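PDB 1RWZ: DNA polymerase sliding clamp from Archaeoglobus fulgidus, which forms a ring-shaped homotrimer that encircles DNA and serves as a moving platform, tethering the polymerase catalytic subunit and other proteins during replication. Local coordinates for residues V87-E92 with L97-G102; G8-T13 with G229-V234; V22-I27 with A109-S114; R16-L21 with L34-V39. One frame throughout, in Å; residues are numbered along the deposited sequence.

Interaction 1: residues V87-E92 with L97-G102; sequences VELIVE and LKVKFG
Glu88 and Ile90 pair with Lys100 and Lys98 as the hydrogen-bonded positions of an antiparallel beta hairpin. Four backbone bonds join them: Glu88 N gives to Lys100 O and Lys100 N to Glu88 O, each 2.8 Å, and Ile90 and Lys98 exchange a second such pair of bonds. Between these pairs Leu89 faces Val99 in a non-hydrogen-bonded position.

Charges gather on the face of Glu88, Ile90, Lys98 and Lys100. Glu88 OE1 lies 3.4 Å from Lys100 NZ in a salt bridge; the bend of the lysine at chi3 (-60°) folds its end alongside the carboxylate. At the turn end, Lys98 runs out straight to Glu92, NZ to OE1 3.3 Å, a salt bridge whose hydrogen bond is weak. Ile90 CD1 rests on the CE methylene of Lys100 (4.0 Å), so long aliphatic chains suit this partly exposed face.

The other face is apolar and buried. Val87 CG1 meets Val99 CG1 at 3.6 Å, Leu89 CD2 lies beside Val99 CG2 at 3.9 Å, and Val91 CG2 touches Leu97 CD1.

Strand 2-7 flanks the hairpin beside 86-91, strand 104-109 beside 96-101, and helix 8-19 packs through Leu11 against Val87 and Leu89.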
loop_
_atom_site.group_PDB
_atom_site.type_symbol
_atom_site.label_atom_id
_atom_site.label_comp_id
_atom_site.label_asym_id
_atom_site.label_seq_id
_atom_site.Cartn_x
_atom_site.Cartn_y
_atom_site.Cartn_z
ATOM N N VAL A 87 1.058 14.517 -21.760
ATOM C CA VAL A 87 2.171 13.883 -22.450
ATOM C C VAL A 87 2.118 14.137 -23.945
ATOM O O VAL A 87 1.061 14.023 -24.564
ATOM C CB VAL A 87 2.163 12.357 -22.228
ATOM C CG1 VAL A 87 3.448 11.747 -22.781
ATOM C CG2 VAL A 87 1.996 12.043 -20.753
ATOM N N GLU A 88 3.262 14.485 -24.523
ATOM C CA GLU A 88 3.340 14.725 -25.956
ATOM C C GLU A 88 4.146 13.595 -26.593
ATOM O O GLU A 88 5.202 13.210 -26.086
ATOM C CB GLU A 88 4.007 16.078 -26.243
ATOM C CG GLU A 88 4.164 16.405 -27.730
ATOM C CD GLU A 88 4.650 17.825 -27.977
ATOM O OE1 GLU A 88 5.330 18.383 -27.094
ATOM O OE2 GLU A 88 4.363 18.383 -29.058
ATOM N N LEU A 89 3.623 13.043 -27.682
ATOM C CA LEU A 89 4.307 11.973 -28.400
ATOM C C LEU A 89 4.701 12.547 -29.745
ATOM O O LEU A 89 3.875 13.143 -30.437
ATOM C CB LEU A 89 3.382 10.771 -28.613
ATOM C CG LEU A 89 2.793 10.101 -27.372
ATOM C CD1 LEU A 89 1.912 8.932 -27.804
ATOM C CD2 LEU A 89 3.909 9.621 -26.456
ATOM N N ILE A 90 5.963 12.375 -30.115
ATOM C CA ILE A 90 6.446 12.894 -31.384
ATOM C C ILE A 90 7.249 11.859 -32.156
ATOM O O ILE A 90 8.083 11.155 -31.586
ATOM C CB ILE A 90 7.359 14.126 -31.181
ATOM C CG1 ILE A 90 6.600 15.242 -30.455
ATOM C CG2 ILE A 90 7.864 14.624 -32.529
ATOM C CD1 ILE A 90 7.482 16.426 -30.092
ATOM N N VAL A 91 6.976 11.763 -33.453
ATOM C CA VAL A 91 7.710 10.865 -34.337
ATOM C C VAL A 91 8.046 11.724 -35.543
ATOM O O VAL A 91 7.181 12.016 -36.369
ATOM C CB VAL A 91 6.868 9.654 -34.788
ATOM C CG1 VAL A 91 7.690 8.776 -35.730
ATOM C CG2 VAL A 91 6.426 8.848 -33.578
ATOM N N GLU A 92 9.303 12.149 -35.622
ATOM C CA GLU A 92 9.760 13.007 -36.711
ATOM C C GLU A 92 10.251 12.220 -37.918
ATOM O O GLU A 92 10.161 12.691 -39.050
ATOM C CB GLU A 92 10.871 13.928 -36.209
ATOM C CG GLU A 92 10.521 14.652 -34.926
ATOM C CD GLU A 92 11.610 15.599 -34.475
ATOM O OE1 GLU A 92 12.765 15.146 -34.316
ATOM O OE2 GLU A 92 11.309 16.795 -34.276
ATOM N N LEU A 97 10.887 7.617 -31.236
ATOM C CA LEU A 97 9.658 8.122 -30.635
ATOM C C LEU A 97 10.060 8.986 -29.446
ATOM O O LEU A 97 10.809 8.536 -28.576
ATOM C CB LEU A 97 8.778 6.976 -30.132
ATOM C CG LEU A 97 7.600 7.362 -29.227
ATOM C CD1 LEU A 97 6.588 8.195 -30.007
ATOM C CD2 LEU A 97 6.943 6.104 -28.683
ATOM N N LYS A 98 9.580 10.222 -29.419
ATOM C CA LYS A 98 9.874 11.120 -28.309
ATOM C C LYS A 98 8.645 11.175 -27.415
ATOM O O LYS A 98 7.519 11.295 -27.903
ATOM C CB LYS A 98 10.197 12.529 -28.810
ATOM C CG LYS A 98 11.488 12.645 -29.600
ATOM C CD LYS A 98 11.768 14.100 -29.958
ATOM C CE LYS A 98 13.051 14.241 -30.757
ATOM N NZ LYS A 98 13.308 15.663 -31.134
ATOM N N VAL A 99 8.865 11.067 -26.110
ATOM C CA VAL A 99 7.781 11.116 -25.139
ATOM C C VAL A 99 8.128 12.245 -24.183
ATOM O O VAL A 99 9.102 12.157 -23.439
ATOM C CB VAL A 99 7.673 9.796 -24.353
ATOM C CG1 VAL A 99 6.508 9.862 -23.375
ATOM C CG2 VAL A 99 7.497 8.637 -25.319
ATOM N N LYS A 100 7.336 13.311 -24.211
ATOM C CA LYS A 100 7.605 14.455 -23.354
ATOM C C LYS A 100 6.510 14.718 -22.334
ATOM O O LYS A 100 5.325 14.706 -22.661
ATOM C CB LYS A 100 7.809 15.708 -24.202
ATOM C CG LYS A 100 8.892 15.576 -25.255
ATOM C CD LYS A 100 9.338 16.939 -25.758
ATOM C CE LYS A 100 8.199 17.715 -26.374
ATOM N NZ LYS A 100 8.622 19.098 -26.730
ATOM N N PHE A 101 6.924 14.954 -21.094
ATOM C CA PHE A 101 5.998 15.240 -20.009
ATOM C C PHE A 101 6.784 15.955 -18.919
ATOM O O PHE A 101 7.948 15.633 -18.672
ATOM C CB PHE A 101 5.367 13.940 -19.486
ATOM C CG PHE A 101 6.361 12.934 -18.981
ATOM C CD1 PHE A 101 6.712 12.896 -17.634
ATOM C CD2 PHE A 101 6.951 12.023 -19.854
ATOM C CE1 PHE A 101 7.636 11.965 -17.161
ATOM C CE2 PHE A 101 7.877 11.087 -19.391
ATOM C CZ PHE A 101 8.220 11.058 -18.042
ATOM N N GLY A 102 6.160 16.937 -18.276
ATOM C CA GLY A 102 6.869 17.676 -17.248
ATOM C C GLY A 102 8.102 18.287 -17.887
ATOM O O GLY A 102 8.020 18.855 -18.972
HETATM O O HOH W 1 7.497 19.941 -28.803
#

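Interaction 2: residues G8-T13 with G229-V234; sequences GELLKT and GGRAKV
Leu10 reaches from helix 8-19 to the start of strand 232-238, where it meets Arg231 and Ala232. Its CB already points at the strand, though it is still 5.3 Å from Arg231 CB. With CG anti to the backbone N (chi1 -177°), the chain continues outward and CG closes to 4.8 Å from that same Arg231 CB. The branch then divides the work. CD1 enters the angle between the two residues, 3.7 Å from Ala232 CB and 4.1 Å from Arg231 CB; CD2 lies against the arginine's stem, 4.2 Å from Arg231 CD. A branched leucine can touch both at once, and the small methyl of Ala232 lets the helix come near: Val14, a turn further on, rests on it too.

Both partners face Leu227 of the adjoining strand 221-227, a classic beta bulge. It follows the turn at Gly229 and Gly230, whose positive phi angles favour glycine. The contact thus brings a helix of the N-terminal domain onto a strand of the C-terminal one, in the sheet that runs through both halves of the clamp subunit.

The arginine runs extended from CG to NE, then turns at chi4 (71°), and its NH1 is hydrogen-bonded to Val228 O. Glu9 brings an opposite charge near the same group, but Glu9 OE1 stays 5.2 Å from Arg231 NH1, too far for a salt bridge.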
loop_
_atom_site.group_PDB
_atom_site.type_symbol
_atom_site.label_atom_id
_atom_site.label_comp_id
_atom_site.label_asym_id
_atom_site.label_seq_id
_atom_site.Cartn_x
_atom_site.Cartn_y
_atom_site.Cartn_z
ATOM N N GLY A 8 -1.845 11.974 -19.203
ATOM C CA GLY A 8 -1.008 10.886 -18.728
ATOM C C GLY A 8 -1.820 9.632 -18.466
ATOM O O GLY A 8 -1.392 8.524 -18.799
ATOM N N GLU A 9 -3.002 9.799 -17.876
ATOM C CA GLU A 9 -3.855 8.656 -17.581
ATOM C C GLU A 9 -4.237 7.919 -18.859
ATOM O O GLU A 9 -4.298 6.687 -18.879
ATOM C CB GLU A 9 -5.119 9.104 -16.837
ATOM C CG GLU A 9 -6.074 7.962 -16.505
ATOM C CD GLU A 9 -7.326 8.422 -15.775
ATOM O OE1 GLU A 9 -7.754 9.577 -15.988
ATOM O OE2 GLU A 9 -7.894 7.618 -15.003
ATOM N N LEU A 10 -4.488 8.661 -19.932
ATOM C CA LEU A 10 -4.863 8.021 -21.189
ATOM C C LEU A 10 -3.722 7.146 -21.697
ATOM O O LEU A 10 -3.932 5.989 -22.071
ATOM C CB LEU A 10 -5.230 9.076 -22.234
ATOM C CG LEU A 10 -5.720 8.592 -23.604
ATOM C CD1 LEU A 10 -6.860 7.581 -23.441
ATOM C CD2 LEU A 10 -6.182 9.796 -24.410
ATOM N N LEU A 11 -2.508 7.680 -21.697
ATOM C CA LEU A 11 -1.369 6.897 -22.174
ATOM C C LEU A 11 -1.087 5.696 -21.266
ATOM O O LEU A 11 -0.862 4.580 -21.744
ATOM C CB LEU A 11 -0.119 7.778 -22.272
ATOM C CG LEU A 11 1.172 7.087 -22.743
ATOM C CD1 LEU A 11 0.935 6.367 -24.058
ATOM C CD2 LEU A 11 2.269 8.117 -22.909
ATOM N N LYS A 12 -1.109 5.922 -19.959
ATOM C CA LYS A 12 -0.828 4.855 -18.997
ATOM C C LYS A 12 -1.824 3.704 -19.086
ATOM O O LYS A 12 -1.444 2.527 -19.080
ATOM C CB LYS A 12 -0.820 5.429 -17.573
ATOM C CG LYS A 12 0.310 6.437 -17.324
ATOM C CD LYS A 12 0.094 7.263 -16.050
ATOM C CE LYS A 12 0.204 6.434 -14.774
ATOM N NZ LYS A 12 1.603 5.995 -14.502
ATOM N N THR A 13 -3.102 4.044 -19.182
ATOM C CA THR A 13 -4.145 3.031 -19.246
ATOM C C THR A 13 -4.125 2.204 -20.525
ATOM O O THR A 13 -4.240 0.976 -20.469
ATOM C CB THR A 13 -5.535 3.677 -19.053
ATOM O OG1 THR A 13 -5.626 4.182 -17.716
ATOM C CG2 THR A 13 -6.646 2.657 -19.273
ATOM N N GLY A 229 -12.487 8.481 -18.666
ATOM C CA GLY A 229 -13.484 9.487 -18.983
ATOM C C GLY A 229 -14.101 9.253 -20.350
ATOM O O GLY A 229 -14.568 10.187 -21.003
ATOM N N GLY A 230 -14.104 7.999 -20.788
ATOM C CA GLY A 230 -14.672 7.676 -22.084
ATOM C C GLY A 230 -13.801 8.102 -23.253
ATOM O O GLY A 230 -14.270 8.169 -24.392
ATOM N N ARG A 231 -12.531 8.383 -22.984
ATOM C CA ARG A 231 -11.615 8.807 -24.038
ATOM C C ARG A 231 -11.093 7.648 -24.881
ATOM O O ARG A 231 -10.774 7.819 -26.062
ATOM C CB ARG A 231 -10.414 9.544 -23.443
ATOM C CG ARG A 231 -10.717 10.903 -22.809
ATOM C CD ARG A 231 -9.398 11.550 -22.405
ATOM N NE ARG A 231 -9.521 12.842 -21.729
ATOM C CZ ARG A 231 -9.980 13.015 -20.492
ATOM N NH1 ARG A 231 -10.388 11.979 -19.767
ATOM N NH2 ARG A 231 -9.987 14.230 -19.960
ATOM N N ALA A 232 -11.003 6.471 -24.273
ATOM C CA ALA A 232 -10.480 5.313 -24.978
ATOM C C ALA A 232 -11.422 4.133 -25.011
ATOM O O ALA A 232 -12.172 3.894 -24.070
ATOM C CB ALA A 232 -9.156 4.882 -24.346
ATOM N N LYS A 233 -11.385 3.404 -26.119
ATOM C CA LYS A 233 -12.183 2.202 -26.251
ATOM C C LYS A 233 -11.158 1.077 -26.240
ATOM O O LYS A 233 -10.235 1.059 -27.053
ATOM C CB LYS A 233 -12.966 2.190 -27.567
ATOM C CG LYS A 233 -13.752 0.904 -27.772
ATOM C CD LYS A 233 -14.771 1.014 -28.896
ATOM C CE LYS A 233 -15.942 1.894 -28.489
ATOM N NZ LYS A 233 -17.034 1.897 -29.512
ATOM N N VAL A 234 -11.298 0.171 -25.283
ATOM C CA VAL A 234 -10.394 -0.960 -25.164
ATOM C C VAL A 234 -11.258 -2.205 -25.148
ATOM O O VAL A 234 -11.975 -2.468 -24.183
ATOM C CB VAL A 234 -9.559 -0.883 -23.868
ATOM C CG1 VAL A 234 -8.706 -2.136 -23.717
ATOM C CG2 VAL A 234 -8.675 0.360 -23.906
#

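Interaction 3: residues V22-I27 with A109-S114; sequences VSEARI and ALIDPS
Ile111 sets its terminal methyl against the carboxylate of Glu24, CD1 lying 3.6 Å from Glu24 OE2 and 4.1 Å from Glu24 CD, with the two side chains crossing at about a right angle. Residues 109-114 leave the last strand of the N-terminal domain and begin the interdomain connecting loop of the PCNA fold, here passing the edge of the sheet near strand 24-30. Both chains are extended, and Ile111 CG1 sits beside its own backbone N (chi1 -58°), which directs CD1 to the glutamate. Both residues are partly exposed, which suits a mixed contact of methyl and carboxylate. The backbone of Ile111 is held as well, by bonding to Gly68 of strand 65-70.

The second meeting is between Arg26 and Pro113. Proline suits the opening of a short 3-10 segment because its ring restricts phi, and its carbonyl is presented to the arginine. Pro113 O lies over one face of the guanidinium, 3.2 Å from Arg26 CZ, and from there it is poorly angled to accept an N-H. The guanidinium finds its bonds farther along the loop: Arg26 NH1 is hydrogen-bonded to Arg117 O, and Arg26 NH2 makes a weak bond to Ile116 O. Arg26 thus ties strand 24-30 to two carbonyls of the linker, one of them only weakly. On the side of the guanidinium where Pro113 O lies, Pro113 CB comes to 4.2 Å from Arg26 NE.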
loop_
_atom_site.group_PDB
_atom_site.type_symbol
_atom_site.label_atom_id
_atom_site.label_comp_id
_atom_site.label_asym_id
_atom_site.label_seq_id
_atom_site.Cartn_x
_atom_site.Cartn_y
_atom_site.Cartn_z
ATOM N N VAL A 22 0.780 -8.410 -24.955
ATOM C CA VAL A 22 2.002 -8.476 -25.758
ATOM C C VAL A 22 3.090 -7.497 -25.316
ATOM O O VAL A 22 2.808 -6.491 -24.665
ATOM C CB VAL A 22 1.700 -8.219 -27.256
ATOM C CG1 VAL A 22 0.763 -9.303 -27.796
ATOM C CG2 VAL A 22 1.070 -6.844 -27.437
ATOM N N SER A 23 4.333 -7.788 -25.690
ATOM C CA SER A 23 5.456 -6.934 -25.319
ATOM C C SER A 23 5.852 -5.975 -26.437
ATOM O O SER A 23 6.635 -5.048 -26.222
ATOM C CB SER A 23 6.658 -7.794 -24.915
ATOM O OG SER A 23 7.093 -8.591 -25.998
ATOM N N GLU A 24 5.316 -6.208 -27.631
ATOM C CA GLU A 24 5.580 -5.361 -28.791
ATOM C C GLU A 24 4.259 -5.208 -29.521
ATOM O O GLU A 24 3.419 -6.106 -29.476
ATOM C CB GLU A 24 6.567 -6.015 -29.756
ATOM C CG GLU A 24 7.828 -6.568 -29.142
ATOM C CD GLU A 24 8.739 -7.157 -30.196
ATOM O OE1 GLU A 24 8.249 -7.969 -31.012
ATOM O OE2 GLU A 24 9.939 -6.810 -30.213
ATOM N N ALA A 25 4.079 -4.091 -30.214
ATOM C CA ALA A 25 2.837 -3.878 -30.937
ATOM C C ALA A 25 2.943 -2.810 -32.006
ATOM O O ALA A 25 3.783 -1.911 -31.927
ATOM C CB ALA A 25 1.724 -3.516 -29.954
ATOM N N ARG A 26 2.089 -2.922 -33.019
ATOM C CA ARG A 26 2.047 -1.938 -34.087
ATOM C C ARG A 26 1.035 -0.887 -33.659
ATOM O O ARG A 26 -0.084 -1.226 -33.277
ATOM C CB ARG A 26 1.561 -2.551 -35.403
ATOM C CG ARG A 26 2.542 -3.465 -36.117
ATOM C CD ARG A 26 2.058 -3.702 -37.549
ATOM N NE ARG A 26 2.798 -4.758 -38.234
ATOM C CZ ARG A 26 2.829 -6.023 -37.830
ATOM N NH1 ARG A 26 2.160 -6.385 -36.746
ATOM N NH2 ARG A 26 3.522 -6.925 -38.512
ATOM N N ILE A 27 1.428 0.378 -33.717
ATOM C CA ILE A 27 0.530 1.468 -33.352
ATOM C C ILE A 27 0.248 2.270 -34.612
ATOM O O ILE A 27 1.168 2.779 -35.251
ATOM C CB ILE A 27 1.160 2.408 -32.307
ATOM C CG1 ILE A 27 1.601 1.605 -31.080
ATOM C CG2 ILE A 27 0.162 3.497 -31.929
ATOM C CD1 ILE A 27 0.506 0.813 -30.429
ATOM N N ALA A 109 13.973 3.976 -29.303
ATOM C CA ALA A 109 14.110 3.494 -30.663
ATOM C C ALA A 109 12.861 2.710 -31.032
ATOM O O ALA A 109 12.384 1.881 -30.257
ATOM C CB ALA A 109 15.344 2.604 -30.784
ATOM N N LEU A 110 12.323 2.989 -32.211
ATOM C CA LEU A 110 11.140 2.291 -32.684
ATOM C C LEU A 110 11.556 0.944 -33.262
ATOM O O LEU A 110 12.733 0.721 -33.561
ATOM C CB LEU A 110 10.429 3.126 -33.749
ATOM C CG LEU A 110 9.754 4.392 -33.209
ATOM C CD1 LEU A 110 9.221 5.229 -34.359
ATOM C CD2 LEU A 110 8.629 3.995 -32.262
ATOM N N ILE A 111 10.589 0.047 -33.401
ATOM C CA ILE A 111 10.838 -1.283 -33.941
ATOM C C ILE A 111 10.280 -1.349 -35.354
ATOM O O ILE A 111 9.253 -0.743 -35.650
ATOM C CB ILE A 111 10.134 -2.366 -33.100
ATOM C CG1 ILE A 111 10.612 -2.299 -31.651
ATOM C CG2 ILE A 111 10.406 -3.748 -33.685
ATOM C CD1 ILE A 111 9.857 -3.226 -30.729
ATOM N N ASP A 112 10.961 -2.073 -36.235
ATOM C CA ASP A 112 10.476 -2.209 -37.600
ATOM C C ASP A 112 9.150 -2.959 -37.513
ATOM O O ASP A 112 9.102 -4.093 -37.039
ATOM C CB ASP A 112 11.489 -2.987 -38.445
ATOM C CG ASP A 112 10.971 -3.298 -39.834
ATOM O OD1 ASP A 112 10.332 -2.416 -40.446
ATOM O OD2 ASP A 112 11.214 -4.425 -40.316
ATOM N N PRO A 113 8.052 -2.326 -37.953
ATOM C CA PRO A 113 6.719 -2.939 -37.917
ATOM C C PRO A 113 6.684 -4.366 -38.462
ATOM O O PRO A 113 5.964 -5.220 -37.945
ATOM C CB PRO A 113 5.881 -1.978 -38.755
ATOM C CG PRO A 113 6.523 -0.662 -38.482
ATOM C CD PRO A 113 7.994 -0.993 -38.577
ATOM N N SER A 114 7.475 -4.616 -39.500
ATOM C CA SER A 114 7.532 -5.931 -40.129
ATOM C C SER A 114 8.110 -7.002 -39.210
ATOM O O SER A 114 7.759 -8.177 -39.316
ATOM C CB SER A 114 8.365 -5.853 -41.408
ATOM O OG SER A 114 7.839 -4.880 -42.294
#

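Interaction 4: residues R16-L21 with L34-V39; sequences RAIVAL and LHSRAV
Ile18 and Leu21 lie against one side of strand 34-39, and the flat groups of His35 and Arg37 project from the other. Those two meet edge to edge: Arg37 NE donates to His35 NE2 at 3.0 Å, the nitrogen only 3° out of the imidazole plane, though the bond is bent to 149°. At other edge atoms, His35 ND1 is hydrogen-bonded to Asp50 OD2 and Arg37 NH1 to Pro120 O, so the pair links the strand to the neighbouring strand 45-52 and to the interdomain linker.

Where the helix and the turn after it touch the strand, the residues are small, Ser36 and Ala38. Ile18, extended to its CD1, touches Ser36 at OG (3.8 Å) and CB (4.0 Å), and Leu21 brings CD1 to 4.1 Å from Ala38 O. Serine and alanine leave room for the large aliphatic chains of helix 8-19 and the turn after it, the helix-on-sheet packing of the sliding-clamp fold.

A buried hydroxyl beneath a methyl group needs a partner, and Ser36 OG has one in Arg26 O of strand 24-30. On the opposite side, accepting at NE2 implies that His35 carries its proton on ND1 and is probably neutral, even with Asp50 close by.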
loop_
_atom_site.group_PDB
_atom_site.type_symbol
_atom_site.label_atom_id
_atom_site.label_comp_id
_atom_site.label_asym_id
_atom_site.label_seq_id
_atom_site.Cartn_x
_atom_site.Cartn_y
_atom_site.Cartn_z
ATOM N N ARG A 16 -1.013 -0.001 -20.545
ATOM C CA ARG A 16 -1.198 -1.138 -19.650
ATOM C C ARG A 16 -2.124 -2.188 -20.262
ATOM O O ARG A 16 -1.898 -3.390 -20.100
ATOM C CB ARG A 16 -1.772 -0.684 -18.308
ATOM C CG ARG A 16 -1.972 -1.827 -17.320
ATOM C CD ARG A 16 -2.411 -1.328 -15.957
ATOM N NE ARG A 16 -2.567 -2.423 -15.003
ATOM C CZ ARG A 16 -2.902 -2.259 -13.727
ATOM N NH1 ARG A 16 -3.120 -1.039 -13.252
ATOM N NH2 ARG A 16 -3.014 -3.310 -12.924
ATOM N N ALA A 17 -3.160 -1.733 -20.962
ATOM C CA ALA A 17 -4.119 -2.645 -21.581
ATOM C C ALA A 17 -3.472 -3.510 -22.657
ATOM O O ALA A 17 -3.802 -4.688 -22.793
ATOM C CB ALA A 17 -5.282 -1.856 -22.180
ATOM N N ILE A 18 -2.554 -2.923 -23.418
ATOM C CA ILE A 18 -1.880 -3.646 -24.491
ATOM C C ILE A 18 -0.775 -4.565 -23.981
ATOM O O ILE A 18 -0.688 -5.721 -24.396
ATOM C CB ILE A 18 -1.268 -2.671 -25.523
ATOM C CG1 ILE A 18 -2.383 -1.885 -26.218
ATOM C CG2 ILE A 18 -0.454 -3.436 -26.562
ATOM C CD1 ILE A 18 -1.881 -0.802 -27.149
ATOM N N VAL A 19 0.059 -4.058 -23.077
ATOM C CA VAL A 19 1.167 -4.853 -22.556
ATOM C C VAL A 19 0.674 -6.058 -21.757
ATOM O O VAL A 19 1.426 -7.001 -21.502
ATOM C CB VAL A 19 2.125 -3.983 -21.686
ATOM C CG1 VAL A 19 1.514 -3.717 -20.326
ATOM C CG2 VAL A 19 3.480 -4.672 -21.556
ATOM N N ALA A 20 -0.595 -6.033 -21.364
ATOM C CA ALA A 20 -1.163 -7.146 -20.620
ATOM C C ALA A 20 -1.100 -8.410 -21.483
ATOM O O ALA A 20 -1.004 -9.522 -20.962
ATOM C CB ALA A 20 -2.611 -6.841 -20.245
ATOM N N LEU A 21 -1.145 -8.230 -22.800
ATOM C CA LEU A 21 -1.108 -9.361 -23.724
ATOM C C LEU A 21 0.181 -9.519 -24.524
ATOM O O LEU A 21 0.623 -10.643 -24.755
ATOM C CB LEU A 21 -2.284 -9.288 -24.709
ATOM C CG LEU A 21 -3.706 -9.347 -24.147
ATOM C CD1 LEU A 21 -4.690 -9.454 -25.311
ATOM C CD2 LEU A 21 -3.861 -10.536 -23.210
ATOM N N LEU A 34 -5.939 7.056 -33.016
ATOM C CA LEU A 34 -4.989 5.975 -32.782
ATOM C C LEU A 34 -5.675 4.615 -32.718
ATOM O O LEU A 34 -6.747 4.470 -32.129
ATOM C CB LEU A 34 -4.218 6.242 -31.482
ATOM C CG LEU A 34 -3.139 5.250 -31.030
ATOM C CD1 LEU A 34 -2.165 5.965 -30.104
ATOM C CD2 LEU A 34 -3.772 4.056 -30.325
ATOM N N HIS A 35 -5.050 3.617 -33.339
ATOM C CA HIS A 35 -5.583 2.262 -33.347
ATOM C C HIS A 35 -4.460 1.252 -33.142
ATOM O O HIS A 35 -3.360 1.433 -33.659
ATOM C CB HIS A 35 -6.272 1.964 -34.682
ATOM C CG HIS A 35 -6.778 0.558 -34.794
ATOM N ND1 HIS A 35 -7.924 0.125 -34.162
ATOM C CD2 HIS A 35 -6.267 -0.525 -35.428
ATOM C CE1 HIS A 35 -8.097 -1.163 -34.400
ATOM N NE2 HIS A 35 -7.105 -1.582 -35.164
ATOM N N SER A 36 -4.738 0.199 -32.381
ATOM C CA SER A 36 -3.758 -0.858 -32.146
ATOM C C SER A 36 -4.480 -2.140 -31.753
ATOM O O SER A 36 -5.416 -2.115 -30.958
ATOM C CB SER A 36 -2.775 -0.463 -31.039
ATOM O OG SER A 36 -1.745 -1.435 -30.908
ATOM N N ARG A 37 -4.047 -3.261 -32.319
ATOM C CA ARG A 37 -4.669 -4.544 -32.017
ATOM C C ARG A 37 -3.574 -5.594 -31.884
ATOM O O ARG A 37 -2.539 -5.504 -32.551
ATOM C CB ARG A 37 -5.636 -4.936 -33.135
ATOM C CG ARG A 37 -4.934 -5.267 -34.439
ATOM C CD ARG A 37 -5.906 -5.569 -35.562
ATOM N NE ARG A 37 -6.531 -4.362 -36.089
ATOM C CZ ARG A 37 -7.198 -4.319 -37.235
ATOM N NH1 ARG A 37 -7.318 -5.418 -37.967
ATOM N NH2 ARG A 37 -7.747 -3.185 -37.648
ATOM N N ALA A 38 -3.798 -6.579 -31.020
ATOM C CA ALA A 38 -2.818 -7.635 -30.799
ATOM C C ALA A 38 -3.432 -8.856 -30.123
ATOM O O ALA A 38 -4.408 -8.748 -29.386
ATOM C CB ALA A 38 -1.664 -7.104 -29.948
ATOM N N VAL A 39 -2.843 -10.020 -30.380
ATOM C CA VAL A 39 -3.300 -11.270 -29.789
ATOM C C VAL A 39 -2.170 -11.780 -28.902
ATOM O O VAL A 39 -0.999 -11.593 -29.231
ATOM C CB VAL A 39 -3.602 -12.321 -30.876
ATOM C CG1 VAL A 39 -4.136 -13.587 -30.240
ATOM C CG2 VAL A 39 -4.598 -11.758 -31.863
#

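Interactions 2 and 4 share helix 8-19, their centres about 12 Å apart, and touch where Val234 packs on Ala17. Interactions 3 and 4, with centres about 11 Å apart, meet on adjacent strands 24-30 and 33-39 through Arg26 O and Ser36 OG. Those three reach the nine-stranded sheet spanning both domains; interaction 1 belongs to the separate five-stranded sheet, its centre about 17 Å from those of 2 and 3, touching 2 through Leu11 and 3 through Leu110. Along the chain, interaction 2 encloses all the others, interaction 1 nests inside 3, and 3 and 4 interleave. Helix 8-19 packs against both sheets, through Leu11 on one and Leu10 on the other, while residues 8-13 and 229-234 join the first domain to the chain's closing strand.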